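PDB 3R44: fatty acyl CoA synthetase FADD13 (FATTY-ACYL-CoA SYNTHETASE) from Mycobacterium tuberculosis, which belongs to the ANL superfamily of AMP-binding enzymes, with a large N-terminal part and a smaller C-terminal domain. Local coordinates for residues 313-318 with 323-328; 370-375 with 390-395. All coordinates share one frame; numbering follows the deposited sequence.

How the contacts relate
Following the chain from the N terminus, strand 310-316 is reached first; contact 1 closes the short loop after it by pairing 313-318 with 323-328, forming a hairpin within the large mixed sheet. The chain then enters the five-stranded antiparallel sheet through strand 346-351, and contact 2 opens at 370-375, just after strand 364-369. It closes at 390-395, once helix 380-385 and the brief strand 387-388 have been traversed. The two contacts are therefore in series, neither nested nor crossed. Their centres lie about 14 Å apart, and they touch: Leu317 packs on Phe392 and Thr394, while Gly323 meets Ile371, so the turn end of the hairpin abuts strand 391-394 and the loop after strand 364-369.

Contact 1 (313-318 with 323-328); sequences QGYALT and GGTLLL
Gln313 pairs with Leu327 and Tyr315 with Thr325 through two reciprocal sets of backbone hydrogen bonds. The Leu327 N to Gln313 O bond is short, at 2.7 Å, and nearly straight, 175° at the hydrogen; its return partner, Gln313 N to Leu327 O, is longer at 3.2 Å. At the second pair, Thr325 N to Tyr315 O and Tyr315 N to Thr325 O are both 3.0 Å. Between them, at the non-hydrogen-bonded pair Gly314-Leu326, the CA atoms draw in to 4.2 Å, and Gly314 CA makes a CA-H...O contact with Thr325 O at 3.1 Å. This is a beta hairpin, strand 310-316 with strand 324-327, near the edge of the mixed sheet of the AMP-binding domain, where the sheet's run of parallel strands gives way to antiparallel pairing.

Among the side chains, Gln313 and Leu327 lie alongside each other on one face, NE2 of Gln313 against CD2 of Leu327 at 3.7 Å. A water accepts from Gln313 NE2 and donates to Leu327 O, while Gln313 OE1 takes the backbone N-H of Met296, fixing both ends of the amide. On the same face Thr325 OG1 sits 3.2 Å from Tyr315 CB and is hydrogen-bonded to Ala339 O. With CG anti to the backbone N (chi1 168°), the Tyr315 ring leads away from strand 324-327, and its hydroxyl bonds to Asp396. On the other face, Leu326 packs against Trp202 and Thr205 of helix 192-205.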
loop_
_atom_site.group_PDB
_atom_site.type_symbol
_atom_site.label_atom_id
_atom_site.label_comp_id
_atom_site.label_asym_id
_atom_site.label_seq_id
_atom_site.Cartn_x
_atom_site.Cartn_y
_atom_site.Cartn_z
ATOM N N GLN A 313 11.529 2.256 -6.746
ATOM C CA GLN A 313 11.063 1.307 -5.739
ATOM C C GLN A 313 11.025 2.016 -4.408
ATOM O O GLN A 313 11.563 3.100 -4.288
ATOM C CB GLN A 313 12.036 0.113 -5.671
ATOM C CG GLN A 313 12.091 -0.710 -6.881
ATOM C CD GLN A 313 13.244 -1.679 -6.830
ATOM O OE1 GLN A 313 13.111 -2.736 -6.227
ATOM N NE2 GLN A 313 14.387 -1.317 -7.448
ATOM N N GLY A 314 10.359 1.449 -3.428
ATOM C CA GLY A 314 10.418 2.000 -2.088
ATOM C C GLY A 314 9.768 1.195 -1.009
ATOM O O GLY A 314 9.357 0.042 -1.221
ATOM N N TYR A 315 9.608 1.845 0.131
ATOM C CA TYR A 315 9.025 1.281 1.286
ATOM C C TYR A 315 8.027 2.278 1.859
ATOM O O TYR A 315 8.370 3.471 2.049
ATOM C CB TYR A 315 10.105 1.039 2.303
ATOM C CG TYR A 315 9.612 0.697 3.688
ATOM C CD1 TYR A 315 9.072 -0.564 3.965
ATOM C CD2 TYR A 315 9.684 1.630 4.715
ATOM C CE1 TYR A 315 8.689 -0.912 5.250
ATOM C CE2 TYR A 315 9.270 1.302 5.994
ATOM C CZ TYR A 315 8.763 0.036 6.248
ATOM O OH TYR A 315 8.356 -0.251 7.533
ATOM N N ALA A 316 6.818 1.781 2.144
ATOM C CA ALA A 316 5.776 2.620 2.785
ATOM C C ALA A 316 4.808 1.683 3.477
ATOM O O ALA A 316 4.864 0.468 3.230
ATOM C CB ALA A 316 5.066 3.444 1.732
ATOM N N LEU A 317 3.901 2.238 4.274
ATOM C CA LEU A 317 2.935 1.472 5.040
ATOM C C LEU A 317 1.657 2.222 4.871
ATOM O O LEU A 317 1.687 3.407 4.586
ATOM C CB LEU A 317 3.285 1.475 6.527
ATOM C CG LEU A 317 4.575 0.853 7.015
ATOM C CD1 LEU A 317 4.449 0.693 8.552
ATOM C CD2 LEU A 317 4.759 -0.508 6.347
ATOM N N THR A 318 0.542 1.608 5.179
ATOM C CA THR A 318 -0.692 2.366 5.378
ATOM C C THR A 318 -0.563 3.553 6.342
ATOM O O THR A 318 -1.021 4.646 6.024
ATOM C CB THR A 318 -1.845 1.404 5.760
ATOM O OG1 THR A 318 -1.906 0.389 4.740
ATOM C CG2 THR A 318 -3.177 2.127 5.816
ATOM N N GLY A 323 4.030 7.001 1.888
ATOM C CA GLY A 323 5.350 7.609 1.809
ATOM C C GLY A 323 6.350 6.882 2.685
ATOM O O GLY A 323 6.018 6.024 3.491
ATOM N N GLY A 324 7.596 7.239 2.589
ATOM C CA GLY A 324 8.564 6.616 3.470
ATOM C C GLY A 324 9.924 6.717 2.839
ATOM O O GLY A 324 10.583 7.756 3.005
ATOM N N THR A 325 10.358 5.669 2.136
ATOM C CA THR A 325 11.599 5.697 1.398
ATOM C C THR A 325 11.338 5.428 -0.094
ATOM O O THR A 325 10.414 4.688 -0.470
ATOM C CB THR A 325 12.712 4.693 1.909
ATOM O OG1 THR A 325 12.268 3.345 1.740
ATOM C CG2 THR A 325 13.121 4.915 3.396
ATOM N N LEU A 326 12.225 5.985 -0.926
ATOM C CA LEU A 326 12.228 5.793 -2.361
ATOM C C LEU A 326 13.639 5.543 -2.852
ATOM O O LEU A 326 14.585 6.205 -2.418
ATOM C CB LEU A 326 11.568 6.965 -3.110
ATOM C CG LEU A 326 10.026 7.102 -2.949
ATOM C CD1 LEU A 326 9.662 8.387 -3.612
ATOM C CD2 LEU A 326 9.228 5.926 -3.553
ATOM N N LEU A 327 13.758 4.529 -3.694
ATOM C CA LEU A 327 15.026 4.190 -4.376
ATOM C C LEU A 327 14.864 4.727 -5.766
ATOM O O LEU A 327 14.129 4.173 -6.599
ATOM C CB LEU A 327 15.276 2.684 -4.338
ATOM C CG LEU A 327 16.551 2.204 -5.036
ATOM C CD1 LEU A 327 17.713 2.668 -4.165
ATOM C CD2 LEU A 327 16.568 0.692 -5.251
ATOM N N LEU A 328 15.507 5.846 -6.020
ATOM C CA LEU A 328 15.347 6.502 -7.280
ATOM C C LEU A 328 15.957 5.665 -8.430
ATOM O O LEU A 328 16.766 4.745 -8.221
ATOM C CB LEU A 328 15.852 7.971 -7.178
ATOM C CG LEU A 328 15.114 8.822 -6.097
ATOM C CD1 LEU A 328 15.589 10.269 -6.099
ATOM C CD2 LEU A 328 13.621 8.759 -6.251
HETATM O O HOH W 1 14.581 1.635 -8.157
#

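Contact 2 (370-375 with 390-395); sequences DILLKE and GWFRTG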
loop_
_atom_site.group_PDB
_atom_site.type_symbol
_atom_site.label_atom_id
_atom_site.label_comp_id
_atom_site.label_asym_id
_atom_site.label_seq_id
_atom_site.Cartn_x
_atom_site.Cartn_y
_atom_site.Cartn_z
ATOM N N ASP A 370 5.101 14.422 8.859
ATOM C CA ASP A 370 3.671 14.772 8.751
ATOM C C ASP A 370 2.848 13.812 7.854
ATOM O O ASP A 370 1.621 13.906 7.846
ATOM C CB ASP A 370 3.506 16.190 8.191
ATOM C CG ASP A 370 3.859 17.267 9.176
ATOM O OD1 ASP A 370 3.813 16.968 10.379
ATOM O OD2 ASP A 370 4.124 18.418 8.746
ATOM N N ILE A 371 3.487 12.903 7.118
ATOM C CA ILE A 371 2.754 11.890 6.373
ATOM C C ILE A 371 2.094 10.838 7.275
ATOM O O ILE A 371 1.237 10.051 6.821
ATOM C CB ILE A 371 3.636 11.148 5.351
ATOM C CG1 ILE A 371 4.564 10.195 6.115
ATOM C CG2 ILE A 371 4.388 12.150 4.308
ATOM C CD1 ILE A 371 5.559 9.443 5.223
ATOM N N LEU A 372 2.490 10.809 8.549
ATOM C CA LEU A 372 2.026 9.770 9.467
ATOM C C LEU A 372 0.582 9.939 9.835
ATOM O O LEU A 372 0.036 11.042 9.938
ATOM C CB LEU A 372 2.872 9.735 10.738
ATOM C CG LEU A 372 4.297 9.279 10.493
ATOM C CD1 LEU A 372 5.122 9.497 11.768
ATOM C CD2 LEU A 372 4.376 7.836 10.036
ATOM N N LEU A 373 -0.030 8.812 10.101
ATOM C CA LEU A 373 -1.384 8.776 10.625
ATOM C C LEU A 373 -1.569 9.660 11.843
ATOM O O LEU A 373 -0.646 9.874 12.670
ATOM C CB LEU A 373 -1.814 7.315 10.969
ATOM C CG LEU A 373 -1.351 6.780 12.343
ATOM C CD1 LEU A 373 -1.965 5.425 12.613
ATOM C CD2 LEU A 373 0.217 6.682 12.510
ATOM N N LYS A 374 -2.766 10.168 11.966
ATOM C CA LYS A 374 -3.155 10.897 13.157
ATOM C C LYS A 374 -3.312 9.950 14.351
ATOM O O LYS A 374 -2.886 10.255 15.489
ATOM C CB LYS A 374 -4.474 11.642 12.931
ATOM C CG LYS A 374 -5.034 12.246 14.232
ATOM C CD LYS A 374 -6.486 12.722 14.103
ATOM C CE LYS A 374 -6.577 14.048 13.456
ATOM N NZ LYS A 374 -7.981 14.604 13.522
ATOM N N GLU A 375 -3.962 8.825 14.101
ATOM C CA GLU A 375 -4.273 7.869 15.148
ATOM C C GLU A 375 -4.813 6.594 14.499
ATOM O O GLU A 375 -5.180 6.602 13.320
ATOM C CB GLU A 375 -5.340 8.451 16.051
ATOM C CG GLU A 375 -6.703 8.551 15.371
ATOM C CD GLU A 375 -7.680 9.492 16.073
ATOM O OE1 GLU A 375 -7.257 10.343 16.874
ATOM O OE2 GLU A 375 -8.888 9.378 15.766
ATOM N N GLY A 390 7.401 10.998 18.950
ATOM C CA GLY A 390 7.078 11.455 17.637
ATOM C C GLY A 390 7.471 10.488 16.552
ATOM O O GLY A 390 7.063 10.684 15.456
ATOM N N TRP A 391 8.309 9.471 16.851
ATOM C CA TRP A 391 8.713 8.470 15.857
ATOM C C TRP A 391 7.707 7.327 15.862
ATOM O O TRP A 391 7.461 6.745 16.906
ATOM C CB TRP A 391 10.070 7.919 16.185
ATOM C CG TRP A 391 11.167 8.885 16.031
ATOM C CD1 TRP A 391 11.691 9.692 16.966
ATOM C CD2 TRP A 391 11.940 9.073 14.848
ATOM N NE1 TRP A 391 12.788 10.382 16.446
ATOM C CE2 TRP A 391 12.944 10.019 15.137
ATOM C CE3 TRP A 391 11.872 8.524 13.571
ATOM C CZ2 TRP A 391 13.856 10.465 14.182
ATOM C CZ3 TRP A 391 12.794 8.953 12.624
ATOM C CH2 TRP A 391 13.767 9.927 12.941
ATOM N N PHE A 392 7.133 7.049 14.690
ATOM C CA PHE A 392 6.215 5.942 14.506
ATOM C C PHE A 392 6.999 4.626 14.402
ATOM O O PHE A 392 7.879 4.514 13.567
ATOM C CB PHE A 392 5.363 6.112 13.245
ATOM C CG PHE A 392 4.532 4.927 12.957
ATOM C CD1 PHE A 392 3.413 4.639 13.730
ATOM C CD2 PHE A 392 4.852 4.071 11.933
ATOM C CE1 PHE A 392 2.686 3.498 13.510
ATOM C CE2 PHE A 392 4.119 2.960 11.700
ATOM C CZ PHE A 392 3.018 2.663 12.470
ATOM N N ARG A 393 6.679 3.655 15.240
ATOM C CA ARG A 393 7.333 2.355 15.193
ATOM C C ARG A 393 6.629 1.392 14.247
ATOM O O ARG A 393 5.470 0.976 14.474
ATOM C CB ARG A 393 7.377 1.772 16.583
ATOM C CG ARG A 393 8.167 2.665 17.539
ATOM C CD ARG A 393 8.219 2.202 18.990
ATOM N NE ARG A 393 8.650 0.819 19.139
ATOM C CZ ARG A 393 8.747 0.151 20.280
ATOM N NH1 ARG A 393 8.507 0.720 21.444
ATOM N NH2 ARG A 393 9.120 -1.111 20.249
ATOM N N THR A 394 7.304 1.022 13.183
ATOM C CA THR A 394 6.664 0.247 12.135
ATOM C C THR A 394 6.463 -1.227 12.501
ATOM O O THR A 394 5.601 -1.870 11.903
ATOM C CB THR A 394 7.471 0.294 10.796
ATOM O OG1 THR A 394 8.749 -0.342 11.012
ATOM C CG2 THR A 394 7.699 1.740 10.310
ATOM N N GLY A 395 7.277 -1.779 13.401
ATOM C CA GLY A 395 7.280 -3.194 13.677
ATOM C C GLY A 395 8.099 -3.973 12.656
ATOM O O GLY A 395 8.230 -5.199 12.752
#
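Leu372 and Phe392 meet first at the base of the aromatic side chain. Both methyls of Leu372 bear on Phe392 CB from one side, CD1 of Leu372 lying 3.7 Å and CD2 of Leu372 3.8 Å from it, and CD2 of Leu372 continues to Phe392 CG at 4.1 Å; the two side chains are set obliquely to each other. The Leu373 and Phe392 side chains cross at about a right angle, CD2 of Leu373 lying 4.0 Å from CD1 of Phe392. The chi1 of 83° at Leu373 places CG between the backbone N and the carbonyl carbon, and the end of the side chain thereby comes nearer the phenylalanine.

Around this apolar trio, Leu372 also touches Ile367, and Leu373 packs on Val188 and His190 of strand 186-191. Phe392 additionally meets Glu319. The contact joins the loop that follows strand 364-369 to strand 391-394 of the same antiparallel sheet. Backbone bonds position the main chain: Phe392 pairs with Ile367 of strand 364-369, and Leu373 with Glu319.

Three buried residues meet here through carbon atoms, so hydrophobic burial and van der Waals fit, without directional bonds, hold the two segments together.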